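Local coordinates for cricket paralysis virus 1A protein (Cricket paralysis virus, PDB 6C3R), which suppresses insect antiviral RNA silencing by inactivating host AGO2 and recruiting a cellular ubiquitin ligase complex that promotes its degradation, at residues Glu78-Leu83 against Leu117-Gln122. Sequence-based numbering, arbitrary orientation.
Sequences EEWKGL and LDWFQQ
Trp80 presents the edge of its six-membered ring to a face of Trp119, an edge-to-face (T-shaped) pair with ring centroids 5.3 Å apart and planes inclined at 72°. The two helical segments run roughly parallel, yet their axes come no closer than 14.3 Å, so this gap is spanned by large side chains and no hydrogen bond crosses it. Lys81, followed outward from CB, adds an aliphatic contact to the same indole of Trp119. Its CB starts toward the other helix, and CG passes Trp119 CZ2 at 4.2 Å. CD then reaches the pyrrole part of that indole, 4.0 Å from Trp119 NE1, approaching obliquely. The chain bends at this point (chi3 60°), and CE and NZ swing away from the indole toward the N-terminal end of helix 77-90, where NZ forms a salt bridge with Glu78 OE2 at 2.8 Å. That oxygen is met on its syn side, with the ammonium 28° out of the carboxylate plane; the aliphatic part of the lysine thus packs on tryptophan while its charge is paired one helical turn back.

On Trp80, CZ3 and CH2 do the touching: CZ3 lies 3.6 Å from Trp119 CH2, displaced toward the rim of the ring it faces, and CH2 meets Phe120 CZ at 4.2 Å. The opposite end of this indole is held by a hydrogen bond from NE1 to Ile66 O in helix 53-70. Phe135 of helix 129-136 stacks on Trp119, and Phe77 meets both tryptophans. Trp80 and Phe120 also touch Val108 of strand 104-108, so the buried, largely aromatic cluster joins helices 77-90 and 117-123 beside the two-stranded parallel sheet.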
loop_
_atom_site.group_PDB
_atom_site.type_symbol
_atom_site.label_atom_id
_atom_site.label_comp_id
_atom_site.label_asym_id
_atom_site.label_seq_id
_atom_site.Cartn_x
_atom_site.Cartn_y
_atom_site.Cartn_z
ATOM N N GLU A 78 -1.140 8.248 24.754
ATOM C CA GLU A 78 -0.622 6.949 24.335
ATOM C C GLU A 78 -1.606 6.283 23.394
ATOM O O GLU A 78 -1.246 5.587 22.440
ATOM C CB GLU A 78 -0.388 6.061 25.564
ATOM C CG GLU A 78 0.523 6.693 26.618
ATOM C CD GLU A 78 1.932 6.926 26.113
ATOM O OE1 GLU A 78 2.512 7.960 26.483
ATOM O OE2 GLU A 78 2.456 6.088 25.336
ATOM N N GLU A 79 -2.871 6.498 23.669
ATOM C CA GLU A 79 -3.917 6.071 22.758
ATOM C C GLU A 79 -3.899 6.863 21.471
ATOM O O GLU A 79 -4.183 6.332 20.429
ATOM C CB GLU A 79 -5.271 6.188 23.438
ATOM C CG GLU A 79 -5.410 5.204 24.586
ATOM C CD GLU A 79 -5.381 3.767 24.113
ATOM O OE1 GLU A 79 -4.700 2.935 24.749
ATOM O OE2 GLU A 79 -6.044 3.460 23.105
ATOM N N TRP A 80 -3.560 8.141 21.558
ATOM C CA TRP A 80 -3.334 8.933 20.369
ATOM C C TRP A 80 -2.194 8.339 19.551
ATOM O O TRP A 80 -2.323 8.196 18.330
ATOM C CB TRP A 80 -3.014 10.369 20.728
ATOM C CG TRP A 80 -2.793 11.238 19.508
ATOM C CD1 TRP A 80 -3.749 11.812 18.730
ATOM C CD2 TRP A 80 -1.538 11.600 18.932
ATOM N NE1 TRP A 80 -3.169 12.517 17.715
ATOM C CE2 TRP A 80 -1.807 12.404 17.820
ATOM C CE3 TRP A 80 -0.218 11.310 19.240
ATOM C CZ2 TRP A 80 -0.790 12.939 17.018
ATOM C CZ3 TRP A 80 0.795 11.845 18.446
ATOM C CH2 TRP A 80 0.502 12.653 17.353
ATOM N N LYS A 81 -1.091 8.004 20.209
ATOM C CA LYS A 81 0.041 7.419 19.515
ATOM C C LYS A 81 -0.277 6.114 18.849
ATOM O O LYS A 81 0.221 5.851 17.759
ATOM C CB LYS A 81 1.199 7.198 20.450
ATOM C CG LYS A 81 2.023 8.455 20.684
ATOM C CD LYS A 81 2.826 8.347 21.967
ATOM C CE LYS A 81 3.789 7.177 21.972
ATOM N NZ LYS A 81 4.224 6.907 23.374
ATOM N N GLY A 82 -1.086 5.283 19.501
ATOM C CA GLY A 82 -1.520 4.028 18.898
ATOM C C GLY A 82 -2.282 4.247 17.603
ATOM O O GLY A 82 -2.153 3.453 16.687
ATOM N N LEU A 83 -3.076 5.313 17.518
ATOM C CA LEU A 83 -3.757 5.664 16.269
ATOM C C LEU A 83 -2.747 6.030 15.188
ATOM O O LEU A 83 -2.847 5.591 14.064
ATOM C CB LEU A 83 -4.713 6.846 16.453
ATOM C CG LEU A 83 -5.995 6.696 17.274
ATOM C CD1 LEU A 83 -6.591 8.054 17.591
ATOM C CD2 LEU A 83 -6.992 5.839 16.526
ATOM N N LEU A 117 6.056 19.696 21.647
ATOM C CA LEU A 117 7.169 20.117 20.789
ATOM C C LEU A 117 8.336 19.126 20.750
ATOM O O LEU A 117 8.830 18.766 19.691
ATOM C CB LEU A 117 7.678 21.487 21.242
ATOM C CG LEU A 117 6.682 22.639 21.076
ATOM C CD1 LEU A 117 7.152 23.832 21.876
ATOM C CD2 LEU A 117 6.495 23.023 19.616
ATOM N N ASP A 118 8.770 18.683 21.914
ATOM C CA ASP A 118 9.857 17.719 21.987
ATOM C C ASP A 118 9.501 16.466 21.209
ATOM O O ASP A 118 10.309 15.986 20.419
ATOM C CB ASP A 118 10.192 17.364 23.438
ATOM C CG ASP A 118 10.863 18.512 24.182
ATOM O OD1 ASP A 118 11.578 19.318 23.539
ATOM O OD2 ASP A 118 10.685 18.613 25.422
ATOM N N TRP A 119 8.279 15.973 21.399
ATOM C CA TRP A 119 7.819 14.769 20.703
ATOM C C TRP A 119 7.866 14.931 19.177
ATOM O O TRP A 119 8.332 14.041 18.493
ATOM C CB TRP A 119 6.418 14.372 21.178
ATOM C CG TRP A 119 5.985 13.037 20.683
ATOM C CD1 TRP A 119 6.100 11.850 21.329
ATOM C CD2 TRP A 119 5.364 12.749 19.419
ATOM N NE1 TRP A 119 5.602 10.838 20.552
ATOM C CE2 TRP A 119 5.147 11.358 19.374
ATOM C CE3 TRP A 119 4.992 13.535 18.311
ATOM C CZ2 TRP A 119 4.564 10.737 18.288
ATOM C CZ3 TRP A 119 4.412 12.919 17.227
ATOM C CH2 TRP A 119 4.203 11.533 17.215
ATOM N N PHE A 120 7.386 16.054 18.658
ATOM C CA PHE A 120 7.411 16.312 17.205
ATOM C C PHE A 120 8.807 16.510 16.630
ATOM O O PHE A 120 9.035 16.284 15.450
ATOM C CB PHE A 120 6.524 17.510 16.826
ATOM C CG PHE A 120 5.084 17.153 16.766
ATOM C CD1 PHE A 120 4.594 16.425 15.697
ATOM C CD2 PHE A 120 4.232 17.466 17.811
ATOM C CE1 PHE A 120 3.269 16.043 15.658
ATOM C CE2 PHE A 120 2.912 17.093 17.775
ATOM C CZ PHE A 120 2.429 16.380 16.702
ATOM N N GLN A 121 9.718 16.962 17.482
ATOM C CA GLN A 121 11.127 17.087 17.136
ATOM C C GLN A 121 11.784 15.684 16.999
ATOM O O GLN A 121 12.585 15.452 16.079
ATOM C CB GLN A 121 11.819 17.971 18.190
ATOM C CG GLN A 121 13.134 18.568 17.740
ATOM C CD GLN A 121 12.963 19.635 16.676
ATOM O OE1 GLN A 121 12.599 20.773 16.982
ATOM N NE2 GLN A 121 13.264 19.281 15.415
ATOM N N GLN A 122 11.416 14.748 17.880
ATOM C CA GLN A 122 11.883 13.377 17.748
ATOM C C GLN A 122 11.253 12.636 16.582
ATOM O O GLN A 122 11.951 11.930 15.849
ATOM C CB GLN A 122 11.657 12.578 19.002
ATOM C CG GLN A 122 12.169 11.130 18.901
ATOM C CD GLN A 122 13.632 10.954 18.432
ATOM O OE1 GLN A 122 14.469 11.861 18.556
ATOM N NE2 GLN A 122 13.941 9.754 17.912
#